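Local coordinates for MsStt7d protein (Micromonas, PDB 4IX3) that probably transfers phosphate from ATP to protein substrates, as the catalytic domain of an Stt7-like state transition kinase homologue, at residues L63-D68 / T201-P206; K146-E151 / L258-V263; A253-L258 / R273-Y278. All coordinates share one frame; numbering follows the deposited sequence. Where two conformers were deposited one is given.

Interaction 1. Residues L63-D68 / T201-P206; sequences LECEMD and TLNYYP
Cys-65 points its sulfur straight off helix 59-76 at the loop, and it lands over the seam between two consecutive residues, Leu-202 and Asn-203. In the conformer described, SG lies 3.5 Å from CB of Asn-203 and, on the neighbouring residue, 3.6 Å from CB of Leu-202, so it meets the roots of both side chains rather than their ends. What puts it there is the torsion that sets SG opposite the backbone N (chi1 -163°) and beside the carbonyl carbon. A second conformer of Cys-65 was modelled, so this sulfur contact need not be permanent. Leu-202 slants across the helix surface to the next turn, where its CD1 methyl lies 3.7 Å from CB of Asp-68; the methylene of the aspartate does the touching, not the carboxylate. Across the two segments there is no hydrogen bond. Helix 59-76 is the alphaC helix of the protein kinase fold: one residue on from Cys-65, Glu-66 makes the salt bridge to Lys-50, a lysine that binds ADP in a crystal structure of this protein and is predicted to bind ATP. The 201-206 strip belongs to the activation segment that follows the magnesium-binding Asp-188, so the contact brings alphaC of the N-lobe against the activation segment of the C-lobe. Leu-202 is tied back by backbone hydrogen bonds to Leu-194, and the amide nitrogen ND2 of Asn-203 is taken by the carbonyl of Ala-192. The other end of that amide, OD1, lies at the edge of the Tyr-205 ring and in its plane. Asn-203 itself has left-handed backbone angles (phi 57°, psi 36°), which bend the chain sharply just where the sulfur rests. The Tyr-205 side chain also touches Arg-167, the residue before the magnesium ligand Asp-168.

Interaction 2. Residues K146-E151 / L258-V263; sequences KKAMRE and LQLAVV
Next to Ala-148, the alanine that Leu-260 packs against, the NZ of Lys-147 is held twice: Glu-151 OE1, one turn further along the same helix, meets it at 2.7 Å in a salt bridge, and the carbonyl oxygen of Met-134 takes it as well. Glu-151 offers OE1 through its syn lone pair, the one on the side of OE2, while OE2 accepts the backbone N-H of Leu-184. The salt bridge stays within helix 141-161, while the bonds to Met-134 and Leu-184 join it to its surroundings; the contact with helix 246-261 is wholly apolar. There Leu-260 does the work with a single methyl. Its CG stands opposite the carbonyl carbon (chi1 -64°), and the extended second torsion carries CD1 across to the other helix, where it sits 3.5 Å from CB of Ala-148, closer than carbons usually pack. The small alanine lets a leucine press in so near to the helix. Met-149 takes a looser part, its SD lying 4.5 Å from the same CD1 of Leu-260, while its side chain goes on towards Ala-253, Val-256 and Met-257. Behind Leu-260 the helix is ending: Val-262 is the first residue to leave helical angles, and the carbonyls of Gln-259 and Leu-260 are both taken up by Arg-266. All three touching residues are buried. Apolar helix-against-helix packing of this kind, a leucine methyl on an alanine between alphaE (141-161) and alphaF (246-261), belongs to the hydrophobic heart of the C-lobe in the protein kinase fold.

Interaction 3. Residues A253-L258 / R273-Y278; sequences AGCVML and RFLADY
Helices 253-258 and 273-278 cross at 121° with their axes 12.2 Å apart at closest approach, and side chains bridge the distance. Leu-258 reaches over to Phe-274, and the two side chains cross at about a right angle. The leucine methyls divide the job: CD2 of Leu-258 stands over the face, 4.2 Å from the centroid of the Phe-274 ring and 25° off the normal, a CH-pi contact, while CD1 sits past the rim, 3.5 Å from CE1 of Phe-274. The ring is presented to them because its CG lies opposite the backbone N (chi1 174°). Leu-275 fits in beside it, with CD2 in the plane of the Phe-274 ring at its edge and 4.4 Å from CD1 of Leu-258. The other methyl of Leu-275, CD1, lies 4.1 Å from SG of Cys-255, a turn back along the first helix. With an alanine at Leu-258 both methyls are gone, and the face of Phe-274 would probably lose its cover, a gap opening between helix 246-261 and the Phe-274/Leu-275 pair. Around the contact, Phe-288 of helix 285-291 meets the Phe-274 ring, and Met-319 touches both Leu-258 and Leu-275. With methyls, a thiol and a phenyl ring as the meeting groups and no hydrogen bond across, helix 268-280 is held to helix 246-261 (alphaF) here by apolar burial and van der Waals contact rather than by directional bonds.

Interactions 2 and 3 share Leu-258 and use the same helix, 246-261, with centres 12 Å apart. They also touch directly: SD of Met-149 lies 3.7 Å from CB of Met-257. Together they pack helices 141-161 and 268-280 onto alphaF within the C-lobe. Interaction 1 stands apart at the interlobe cleft, its centre 29 Å from that of interaction 2 and 28 Å from that of interaction 3. It lies close to the active site, the side chain of Asn-203 being about 10 Å from a bound magnesium ion. In interaction 3 the side chain of Cys-255 is about 10 Å from that of Asp-168, a ligand of the magnesium ion, without touching it.

Interaction 1. Residues L63-D68 / T201-P206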
ATOM      1  N   LEU B  63      -0.772 -11.518  -3.995  1.00 11.41           N
ATOM      2  CA  LEU B  63      -0.892 -11.535  -5.444  1.00 10.82           C
ATOM      3  C   LEU B  63      -1.283 -12.937  -5.915  1.00 10.89           C
ATOM      4  O   LEU B  63      -2.047 -13.067  -6.890  1.00 11.23           O
ATOM      5  CB  LEU B  63       0.420 -11.090  -6.093  1.00 10.99           C
ATOM      6  CG  LEU B  63       0.374 -10.855  -7.603  1.00 10.33           C
ATOM      7  CD1 LEU B  63      -0.454  -9.609  -7.928  1.00 13.80           C
ATOM      8  CD2 LEU B  63       1.795 -10.669  -8.161  1.00 11.96           C
ATOM      9  N   GLU B  64      -0.776 -13.987  -5.272  1.00 11.69           N
ATOM     10  CA  GLU B  64      -1.182 -15.343  -5.623  1.00 13.52           C
ATOM     11  C   GLU B  64      -2.665 -15.563  -5.381  1.00 13.10           C
ATOM     12  O   GLU B  64      -3.332 -16.226  -6.182  1.00 14.13           O
ATOM     13  CB  GLU B  64      -0.363 -16.359  -4.850  1.00 15.06           C
ATOM     14  CG  GLU B  64       1.029 -16.528  -5.450  1.00 16.25           C
ATOM     15  CD  GLU B  64       1.950 -17.379  -4.600  1.00 19.58           C
ATOM     16  OE1 GLU B  64       1.677 -17.582  -3.409  1.00 23.67           O
ATOM     17  OE2 GLU B  64       3.046 -17.674  -5.115  1.00 21.57           O
ATOM     18  N   CYS B  65      -3.188 -15.031  -4.282  1.00 12.86           N
ATOM     19  CA  CYS B  65      -4.619 -15.129  -4.050  0.50 13.44           C
ATOM     20  C   CYS B  65      -5.397 -14.362  -5.123  1.00 11.43           C
ATOM     21  O   CYS B  65      -6.432 -14.867  -5.643  1.00 12.40           O
ATOM     22  CB  CYS B  65      -4.951 -14.614  -2.664  0.50 16.47           C
ATOM     23  SG  CYS B  65      -6.584 -15.139  -2.144  0.50 18.08           S
ATOM     24  N   GLU B  66      -4.995 -13.140  -5.426  1.00 11.40           N
ATOM     25  CA  GLU B  66      -5.629 -12.379  -6.489  1.00 11.57           C
ATOM     26  C   GLU B  66      -5.611 -13.173  -7.794  1.00 10.39           C
ATOM     27  O   GLU B  66      -6.599 -13.205  -8.554  1.00 12.07           O
ATOM     28  CB  GLU B  66      -4.925 -11.043  -6.674  1.00 11.18           C
ATOM     29  CG  GLU B  66      -5.532 -10.232  -7.798  1.00 11.99           C
ATOM     30  CD  GLU B  66      -5.024  -8.806  -7.843  1.00 11.40           C
ATOM     31  OE1 GLU B  66      -4.151  -8.480  -6.994  1.00 12.25           O
ATOM     32  OE2 GLU B  66      -5.441  -8.050  -8.747  1.00 13.09           O
ATOM     33  N   MET B  67      -4.509 -13.857  -8.073  1.00 11.35           N
ATOM     34  CA  MET B  67      -4.423 -14.703  -9.260  1.00 12.08           C
ATOM     35  C   MET B  67      -5.457 -15.817  -9.210  1.00 11.79           C
ATOM     36  O   MET B  67      -6.184 -15.987 -10.219  1.00 11.96           O
ATOM     37  CB  MET B  67      -3.006 -15.280  -9.332  1.00 11.68           C
ATOM     38  CG  MET B  67      -2.857 -16.187 -10.546  1.00 12.47           C
ATOM     39  SD  MET B  67      -1.113 -16.701 -10.831  1.00 14.43           S
ATOM     40  CE  MET B  67      -0.861 -17.765  -9.426  1.00 17.13           C
ATOM     41  N   ASP B  68      -5.510 -16.550  -8.102  1.00 11.55           N
ATOM     42  CA  ASP B  68      -6.444 -17.664  -7.968  1.00 12.45           C
ATOM     43  C   ASP B  68      -7.900 -17.155  -8.174  1.00 11.75           C
ATOM     44  O   ASP B  68      -8.733 -17.810  -8.864  1.00 12.68           O
ATOM     45  CB  ASP B  68      -6.368 -18.300  -6.575  1.00 14.84           C
ATOM     46  CG  ASP B  68      -5.049 -19.019  -6.299  1.00 20.47           C
ATOM     47  OD1 ASP B  68      -4.350 -19.390  -7.258  1.00 24.24           O
ATOM     48  OD2 ASP B  68      -4.761 -19.277  -5.088  1.00 23.67           O
ATOM     49  N   THR B 201     -11.738 -22.012   0.546  1.00 23.13           N
ATOM     50  CA  THR B 201     -11.906 -20.555   0.661  1.00 21.02           C
ATOM     51  C   THR B 201     -10.559 -19.840   0.484  1.00 20.48           C
ATOM     52  O   THR B 201      -9.486 -20.416   0.761  1.00 24.83           O
ATOM     53  CB  THR B 201     -12.566 -20.114   1.990  1.00 20.31           C
ATOM     54  OG1 THR B 201     -11.653 -20.362   3.063  1.00 26.89           O
ATOM     55  CG2 THR B 201     -13.893 -20.860   2.232  1.00 21.07           C
ATOM     56  N   LEU B 202     -10.593 -18.595   0.015  1.00 18.91           N
ATOM     57  CA  LEU B 202      -9.385 -17.806  -0.285  1.00 19.72           C
ATOM     58  C   LEU B 202      -9.566 -16.415   0.305  1.00 21.88           C
ATOM     59  O   LEU B 202     -10.635 -15.827   0.154  1.00 18.99           O
ATOM     60  CB  LEU B 202      -9.125 -17.692  -1.797  1.00 21.05           C
ATOM     61  CG  LEU B 202      -9.014 -19.011  -2.570  1.00 23.63           C
ATOM     62  CD1 LEU B 202      -9.042 -18.676  -4.051  1.00 25.30           C
ATOM     63  CD2 LEU B 202      -7.777 -19.815  -2.210  1.00 28.79           C
ATOM     64  N   ASN B 203      -8.579 -15.926   1.049  1.00 21.79           N
ATOM     65  CA  ASN B 203      -8.578 -14.558   1.559  1.00 23.96           C
ATOM     66  C   ASN B 203      -9.817 -14.217   2.423  1.00 20.87           C
ATOM     67  O   ASN B 203     -10.358 -13.092   2.372  1.00 22.73           O
ATOM     68  CB  ASN B 203      -8.368 -13.586   0.392  1.00 24.99           C
ATOM     69  CG  ASN B 203      -7.851 -12.226   0.828  1.00 24.06           C
ATOM     70  OD1 ASN B 203      -7.067 -12.130   1.762  1.00 29.63           O
ATOM     71  ND2 ASN B 203      -8.268 -11.168   0.134  1.00 23.84           N
ATOM     72  N   TYR B 204     -10.257 -15.209   3.190  1.00 21.24           N
ATOM     73  CA  TYR B 204     -11.529 -15.164   3.903  1.00 21.11           C
ATOM     74  C   TYR B 204     -11.277 -15.586   5.345  1.00 25.80           C
ATOM     75  O   TYR B 204     -10.867 -16.707   5.591  1.00 29.87           O
ATOM     76  CB  TYR B 204     -12.452 -16.159   3.222  1.00 22.79           C
ATOM     77  CG  TYR B 204     -13.900 -16.148   3.669  1.00 20.26           C
ATOM     78  CD1 TYR B 204     -14.583 -14.944   3.844  1.00 19.28           C
ATOM     79  CD2 TYR B 204     -14.576 -17.327   3.903  1.00 19.03           C
ATOM     80  CE1 TYR B 204     -15.932 -14.933   4.182  1.00 19.69           C
ATOM     81  CE2 TYR B 204     -15.927 -17.343   4.263  1.00 19.92           C
ATOM     82  CZ  TYR B 204     -16.613 -16.140   4.365  1.00 20.28           C
ATOM     83  OH  TYR B 204     -17.979 -16.110   4.661  1.00 24.57           O
ATOM     84  N   TYR B 205     -11.458 -14.668   6.288  1.00 26.07           N
ATOM     85  CA  TYR B 205     -10.993 -14.861   7.671  1.00 29.95           C
ATOM     86  C   TYR B 205     -11.857 -13.990   8.579  1.00 28.41           C
ATOM     87  O   TYR B 205     -12.427 -13.012   8.074  1.00 31.39           O
ATOM     88  CB  TYR B 205      -9.494 -14.507   7.785  1.00 31.44           C
ATOM     89  CG  TYR B 205      -9.126 -13.200   7.095  1.00 28.91           C
ATOM     90  CD1 TYR B 205      -9.352 -11.974   7.723  1.00 33.64           C
ATOM     91  CD2 TYR B 205      -8.627 -13.184   5.785  1.00 34.19           C
ATOM     92  CE1 TYR B 205      -9.029 -10.784   7.092  1.00 33.42           C
ATOM     93  CE2 TYR B 205      -8.334 -11.993   5.134  1.00 30.10           C
ATOM     94  CZ  TYR B 205      -8.536 -10.792   5.794  1.00 33.61           C
ATOM     95  OH  TYR B 205      -8.263  -9.577   5.186  1.00 38.00           O
ATOM     96  N   PRO B 206     -11.987 -14.339   9.886  1.00 35.29           N
ATOM     97  CA  PRO B 206     -12.773 -13.470  10.757  1.00 33.57           C
ATOM     98  C   PRO B 206     -11.976 -12.213  11.048  1.00 28.82           C
ATOM     99  O   PRO B 206     -10.733 -12.255  11.115  1.00 34.57           O
ATOM    100  CB  PRO B 206     -12.957 -14.273  12.054  1.00 34.67           C
ATOM    101  CG  PRO B 206     -12.478 -15.654  11.756  1.00 37.71           C
ATOM    102  CD  PRO B 206     -11.544 -15.560  10.578  1.00 32.05           C
TER

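Interaction 2. Residues K146-E151 / L258-V263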
ATOM      1  N   LYS B 146     -29.314   4.536 -13.220  1.00 10.77           N
ATOM      2  CA  LYS B 146     -30.070   3.336 -13.560  1.00 11.85           C
ATOM      3  C   LYS B 146     -29.243   2.330 -14.371  1.00 11.34           C
ATOM      4  O   LYS B 146     -29.189   1.132 -14.042  1.00 12.02           O
ATOM      5  CB  LYS B 146     -31.297   3.776 -14.358  1.00 13.35           C
ATOM      6  CG  LYS B 146     -32.383   4.401 -13.510  1.00 18.37           C
ATOM      7  CD  LYS B 146     -33.637   4.745 -14.308  1.00 20.61           C
ATOM      8  CE  LYS B 146     -33.920   3.592 -15.256  1.00 20.00           C
ATOM      9  NZ  LYS B 146     -35.321   3.071 -15.438  1.00 37.53           N
ATOM     10  N   LYS B 147     -28.566   2.844 -15.390  1.00 10.32           N
ATOM     11  CA  LYS B 147     -27.806   1.944 -16.245  1.00 11.27           C
ATOM     12  C   LYS B 147     -26.619   1.331 -15.500  1.00 10.30           C
ATOM     13  O   LYS B 147     -26.362   0.122 -15.548  1.00 11.34           O
ATOM     14  CB  LYS B 147     -27.366   2.641 -17.517  1.00 11.43           C
ATOM     15  CG  LYS B 147     -26.656   1.713 -18.512  1.00 12.45           C
ATOM     16  CD  LYS B 147     -26.250   2.469 -19.789  1.00 13.58           C
ATOM     17  CE  LYS B 147     -25.902   1.587 -20.985  1.00 12.82           C
ATOM     18  NZ  LYS B 147     -24.651   0.811 -20.714  1.00 13.54           N
ATOM     19  N   ALA B 148     -25.844   2.185 -14.816  1.00 10.30           N
ATOM     20  CA  ALA B 148     -24.648   1.720 -14.111  1.00  9.65           C
ATOM     21  C   ALA B 148     -25.020   0.767 -13.000  1.00 10.41           C
ATOM     22  O   ALA B 148     -24.346  -0.245 -12.788  1.00 10.20           O
ATOM     23  CB  ALA B 148     -23.883   2.894 -13.529  1.00 11.18           C
ATOM     24  N   MET B 149     -26.045   1.096 -12.199  1.00  9.64           N
ATOM     25  CA  MET B 149     -26.402   0.256 -11.086  1.00  9.85           C
ATOM     26  C   MET B 149     -26.947  -1.090 -11.553  1.00  9.82           C
ATOM     27  O   MET B 149     -26.709  -2.107 -10.894  1.00 10.12           O
ATOM     28  CB  MET B 149     -27.325   0.965 -10.088  1.00 10.25           C
ATOM     29  CG  MET B 149     -26.683   2.101  -9.306  1.00 10.85           C
ATOM     30  SD  MET B 149     -25.199   1.638  -8.365  1.00 11.95           S
ATOM     31  CE  MET B 149     -25.951   0.478  -7.222  1.00 16.14           C
ATOM     32  N   ARG B 150     -27.694  -1.100 -12.653  1.00 10.13           N
ATOM     33  CA  ARG B 150     -28.205  -2.389 -13.117  1.00 10.62           C
ATOM     34  C   ARG B 150     -27.005  -3.268 -13.494  1.00  9.46           C
ATOM     35  O   ARG B 150     -27.005  -4.473 -13.159  1.00 10.20           O
ATOM     36  CB  ARG B 150     -29.116  -2.155 -14.339  1.00 12.58           C
ATOM     37  CG  ARG B 150     -29.808  -3.419 -14.837  1.00 15.62           C
ATOM     38  CD  ARG B 150     -30.637  -3.170 -16.088  1.00 19.81           C
ATOM     39  NE  ARG B 150     -31.802  -2.324 -15.831  1.00 27.22           N
ATOM     40  CZ  ARG B 150     -31.927  -1.064 -16.228  1.00 25.20           C
ATOM     41  NH1 ARG B 150     -30.933  -0.491 -16.910  1.00 25.55           N
ATOM     42  NH2 ARG B 150     -33.074  -0.412 -16.003  1.00 26.33           N
ATOM     43  N   GLU B 151     -26.014  -2.671 -14.175  1.00  9.97           N
ATOM     44  CA  GLU B 151     -24.827  -3.462 -14.566  1.00 10.23           C
ATOM     45  C   GLU B 151     -23.987  -3.890 -13.363  1.00  9.75           C
ATOM     46  O   GLU B 151     -23.572  -5.050 -13.241  1.00 11.28           O
ATOM     47  CB  GLU B 151     -24.005  -2.642 -15.554  1.00 10.89           C
ATOM     48  CG  GLU B 151     -24.760  -2.471 -16.861  1.00 11.66           C
ATOM     49  CD  GLU B 151     -24.183  -1.427 -17.782  1.00 12.09           C
ATOM     50  OE1 GLU B 151     -24.799  -1.202 -18.870  1.00 14.30           O
ATOM     51  OE2 GLU B 151     -23.147  -0.762 -17.460  1.00 12.46           O
ATOM     52  N   LEU B 258     -25.083   6.545  -4.593  1.00 10.99           N
ATOM     53  CA  LEU B 258     -25.158   7.933  -4.120  1.00 11.58           C
ATOM     54  C   LEU B 258     -24.331   8.849  -4.997  1.00 11.73           C
ATOM     55  O   LEU B 258     -24.744   9.961  -5.315  1.00 12.78           O
ATOM     56  CB  LEU B 258     -24.665   8.032  -2.687  1.00 11.88           C
ATOM     57  CG  LEU B 258     -25.613   7.419  -1.631  1.00 12.06           C
ATOM     58  CD1 LEU B 258     -24.924   7.141  -0.314  1.00 13.61           C
ATOM     59  CD2 LEU B 258     -26.838   8.326  -1.392  1.00 15.94           C
ATOM     60  N   GLN B 259     -23.087   8.445  -5.310  1.00 11.20           N
ATOM     61  CA  GLN B 259     -22.248   9.314  -6.098  1.00 11.44           C
ATOM     62  C   GLN B 259     -22.725   9.487  -7.532  1.00 11.38           C
ATOM     63  O   GLN B 259     -22.611  10.565  -8.090  1.00 12.94           O
ATOM     64  CB  GLN B 259     -20.819   8.790  -6.033  1.00 11.99           C
ATOM     65  CG  GLN B 259     -20.276   8.763  -4.614  1.00 12.25           C
ATOM     66  CD  GLN B 259     -18.769   8.752  -4.535  1.00 12.69           C
ATOM     67  OE1 GLN B 259     -18.129   9.713  -4.039  1.00 17.53           O
ATOM     68  NE2 GLN B 259     -18.216   7.636  -4.896  1.00 10.75           N
ATOM     69  N   LEU B 260     -23.184   8.390  -8.148  1.00 11.39           N
ATOM     70  CA  LEU B 260     -23.710   8.541  -9.508  1.00 11.04           C
ATOM     71  C   LEU B 260     -24.950   9.446  -9.502  1.00 10.84           C
ATOM     72  O   LEU B 260     -25.124  10.218 -10.430  1.00 11.49           O
ATOM     73  CB  LEU B 260     -24.056   7.166 -10.085  1.00 11.89           C
ATOM     74  CG  LEU B 260     -22.823   6.267 -10.249  1.00 13.27           C
ATOM     75  CD1 LEU B 260     -23.332   4.943 -10.756  1.00 18.04           C
ATOM     76  CD2 LEU B 260     -21.857   6.944 -11.207  1.00 21.79           C
ATOM     77  N   ALA B 261     -25.812   9.266  -8.501  1.00 10.73           N
ATOM     78  CA  ALA B 261     -27.108   9.950  -8.467  1.00 11.70           C
ATOM     79  C   ALA B 261     -27.024  11.434  -8.128  1.00 12.39           C
ATOM     80  O   ALA B 261     -27.897  12.194  -8.570  1.00 13.43           O
ATOM     81  CB  ALA B 261     -28.022   9.232  -7.482  1.00 12.54           C
ATOM     82  N   VAL B 262     -26.017  11.849  -7.349  1.00 13.19           N
ATOM     83  CA  VAL B 262     -25.988  13.227  -6.785  1.00 13.35           C
ATOM     84  C   VAL B 262     -24.620  13.837  -7.058  1.00 12.98           C
ATOM     85  O   VAL B 262     -23.617  13.366  -6.470  1.00 14.86           O
ATOM     86  CB  VAL B 262     -26.271  13.248  -5.280  1.00 14.46           C
ATOM     87  CG1 VAL B 262     -26.368  14.677  -4.754  1.00 16.53           C
ATOM     88  CG2 VAL B 262     -27.536  12.460  -4.947  1.00 16.76           C
ATOM     89  N   VAL B 263     -24.560  14.792  -7.990  1.00 13.89           N
ATOM     90  CA  VAL B 263     -23.285  15.399  -8.428  1.00 14.49           C
ATOM     91  C   VAL B 263     -22.463  15.831  -7.204  1.00 14.66           C
ATOM     92  O   VAL B 263     -21.242  15.601  -7.150  1.00 15.52           O
ATOM     93  CB  VAL B 263     -23.463  16.537  -9.464  1.00 14.76           C
ATOM     94  CG1 VAL B 263     -22.134  17.234  -9.745  1.00 17.98           C
ATOM     95  CG2 VAL B 263     -24.069  15.959 -10.740  1.00 16.91           C
TER

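Interaction 3. Residues A253-L258 / R273-Y278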
ATOM      1  N   ALA B 253     -21.913  -0.755  -3.016  1.00  9.98           N
ATOM      2  CA  ALA B 253     -22.709  -0.450  -4.209  1.00  9.85           C
ATOM      3  C   ALA B 253     -23.694   0.712  -3.892  1.00  9.46           C
ATOM      4  O   ALA B 253     -23.927   1.537  -4.769  1.00  9.46           O
ATOM      5  CB  ALA B 253     -23.486  -1.669  -4.672  1.00 10.10           C
ATOM      6  N   GLY B 254     -24.222   0.780  -2.666  1.00 10.16           N
ATOM      7  CA  GLY B 254     -25.040   1.959  -2.282  1.00 10.90           C
ATOM      8  C   GLY B 254     -24.260   3.266  -2.299  1.00 10.81           C
ATOM      9  O   GLY B 254     -24.745   4.259  -2.811  1.00 11.13           O
ATOM     10  N   CYS B 255     -22.979   3.203  -1.902  1.00 10.76           N
ATOM     11  CA  CYS B 255     -22.124   4.365  -2.049  1.00 11.67           C
ATOM     12  C   CYS B 255     -21.921   4.771  -3.479  1.00 10.92           C
ATOM     13  O   CYS B 255     -21.953   5.950  -3.798  1.00 12.22           O
ATOM     14  CB  CYS B 255     -20.759   4.113  -1.380  1.00 12.04           C
ATOM     15  SG  CYS B 255     -20.793   3.918   0.429  1.00 13.61           S
ATOM     16  N   VAL B 256     -21.671   3.779  -4.362  1.00 11.80           N
ATOM     17  CA  VAL B 256     -21.534   4.105  -5.788  1.00 11.27           C
ATOM     18  C   VAL B 256     -22.839   4.786  -6.252  1.00 10.75           C
ATOM     19  O   VAL B 256     -22.763   5.768  -6.980  1.00 10.91           O
ATOM     20  CB  VAL B 256     -21.317   2.808  -6.610  1.00  9.95           C
ATOM     21  CG1 VAL B 256     -21.396   3.061  -8.118  1.00 10.87           C
ATOM     22  CG2 VAL B 256     -19.952   2.194  -6.259  1.00 11.76           C
ATOM     23  N   MET B 257     -23.985   4.220  -5.898  1.00 10.64           N
ATOM     24  CA  MET B 257     -25.248   4.801  -6.318  1.00 10.08           C
ATOM     25  C   MET B 257     -25.426   6.257  -5.863  1.00 11.07           C
ATOM     26  O   MET B 257     -25.845   7.108  -6.669  1.00 11.04           O
ATOM     27  CB  MET B 257     -26.386   3.987  -5.761  1.00 11.49           C
ATOM     28  CG  MET B 257     -27.749   4.557  -6.180  1.00 12.17           C
ATOM     29  SD  MET B 257     -29.033   3.339  -6.045  1.00 16.80           S
ATOM     30  CE  MET B 257     -30.474   4.372  -6.412  1.00 16.67           C
ATOM     31  N   LEU B 258     -25.083   6.545  -4.593  1.00 10.99           N
ATOM     32  CA  LEU B 258     -25.158   7.933  -4.120  1.00 11.58           C
ATOM     33  C   LEU B 258     -24.331   8.849  -4.997  1.00 11.73           C
ATOM     34  O   LEU B 258     -24.744   9.961  -5.315  1.00 12.78           O
ATOM     35  CB  LEU B 258     -24.665   8.032  -2.687  1.00 11.88           C
ATOM     36  CG  LEU B 258     -25.613   7.419  -1.631  1.00 12.06           C
ATOM     37  CD1 LEU B 258     -24.924   7.141  -0.314  1.00 13.61           C
ATOM     38  CD2 LEU B 258     -26.838   8.326  -1.392  1.00 15.94           C
ATOM     39  N   ARG B 273     -19.491  13.722   4.024  1.00 19.55           N
ATOM     40  CA  ARG B 273     -20.461  14.550   4.768  1.00 20.61           C
ATOM     41  C   ARG B 273     -21.811  13.826   4.799  1.00 20.45           C
ATOM     42  O   ARG B 273     -22.483  13.740   5.841  1.00 21.38           O
ATOM     43  CB  ARG B 273     -20.666  15.911   4.107  1.00 21.64           C
ATOM     44  CG  ARG B 273     -21.721  16.742   4.840  1.00 26.77           C
ATOM     45  CD  ARG B 273     -21.456  18.211   4.680  1.00 33.72           C
ATOM     46  NE  ARG B 273     -21.914  18.710   3.393  1.00 38.86           N
ATOM     47  CZ  ARG B 273     -23.042  19.386   3.190  1.00 36.57           C
ATOM     48  NH1 ARG B 273     -23.943  19.539   4.151  1.00 43.88           N
ATOM     49  NH2 ARG B 273     -23.267  19.886   1.985  1.00 32.80           N
ATOM     50  N   PHE B 274     -22.270  13.344   3.637  1.00 19.17           N
ATOM     51  CA  PHE B 274     -23.533  12.626   3.592  1.00 17.71           C
ATOM     52  C   PHE B 274     -23.536  11.439   4.536  1.00 15.69           C
ATOM     53  O   PHE B 274     -24.483  11.257   5.309  1.00 19.41           O
ATOM     54  CB  PHE B 274     -23.886  12.154   2.175  1.00 16.75           C
ATOM     55  CG  PHE B 274     -25.116  11.282   2.126  1.00 16.60           C
ATOM     56  CD1 PHE B 274     -25.021   9.916   2.371  1.00 17.09           C
ATOM     57  CD2 PHE B 274     -26.371  11.850   2.045  1.00 22.47           C
ATOM     58  CE1 PHE B 274     -26.132   9.099   2.367  1.00 17.28           C
ATOM     59  CE2 PHE B 274     -27.495  11.030   2.051  1.00 20.71           C
ATOM     60  CZ  PHE B 274     -27.388   9.680   2.295  1.00 20.42           C
ATOM     61  N   LEU B 275     -22.496  10.610   4.499  1.00 18.40           N
ATOM     62  CA  LEU B 275     -22.520   9.383   5.307  1.00 16.30           C
ATOM     63  C   LEU B 275     -22.478   9.686   6.807  1.00 17.32           C
ATOM     64  O   LEU B 275     -23.052   8.933   7.597  1.00 19.85           O
ATOM     65  CB  LEU B 275     -21.380   8.431   4.919  1.00 19.07           C
ATOM     66  CG  LEU B 275     -21.612   7.772   3.551  1.00 15.87           C
ATOM     67  CD1 LEU B 275     -20.366   6.984   3.180  1.00 19.84           C
ATOM     68  CD2 LEU B 275     -22.842   6.872   3.532  1.00 21.92           C
ATOM     69  N   ALA B 276     -21.810  10.764   7.212  1.00 19.58           N
ATOM     70  CA  ALA B 276     -21.780  11.157   8.618  1.00 20.56           C
ATOM     71  C   ALA B 276     -23.184  11.541   9.058  1.00 21.27           C
ATOM     72  O   ALA B 276     -23.617  11.190  10.163  1.00 22.14           O
ATOM     73  CB  ALA B 276     -20.835  12.327   8.775  1.00 22.06           C
ATOM     74  N   ASP B 277     -23.892  12.290   8.208  1.00 20.60           N
ATOM     75  CA  ASP B 277     -25.260  12.703   8.552  1.00 21.87           C
ATOM     76  C   ASP B 277     -26.182  11.485   8.562  1.00 22.89           C
ATOM     77  O   ASP B 277     -27.049  11.379   9.417  1.00 23.31           O
ATOM     78  CB  ASP B 277     -25.779  13.729   7.541  1.00 22.98           C
ATOM     79  CG  ASP B 277     -25.363  15.156   7.887  1.00 28.55           C
ATOM     80  OD1 ASP B 277     -25.076  15.446   9.072  1.00 34.38           O
ATOM     81  OD2 ASP B 277     -25.317  15.993   6.961  1.00 29.90           O
ATOM     82  N   TYR B 278     -25.954  10.556   7.629  1.00 22.28           N
ATOM     83  CA  TYR B 278     -26.742   9.326   7.523  1.00 21.36           C
ATOM     84  C   TYR B 278     -26.617   8.469   8.787  1.00 22.43           C
ATOM     85  O   TYR B 278     -27.610   8.056   9.416  1.00 22.82           O
ATOM     86  CB  TYR B 278     -26.305   8.559   6.262  1.00 19.97           C
ATOM     87  CG  TYR B 278     -27.069   7.271   6.009  1.00 16.06           C
ATOM     88  CD1 TYR B 278     -28.456   7.257   5.818  1.00 18.86           C
ATOM     89  CD2 TYR B 278     -26.379   6.072   5.851  1.00 16.73           C
ATOM     90  CE1 TYR B 278     -29.118   6.063   5.541  1.00 19.88           C
ATOM     91  CE2 TYR B 278     -27.024   4.880   5.578  1.00 17.52           C
ATOM     92  CZ  TYR B 278     -28.389   4.890   5.393  1.00 17.16           C
ATOM     93  OH  TYR B 278     -29.083   3.715   5.125  1.00 19.17           O
TER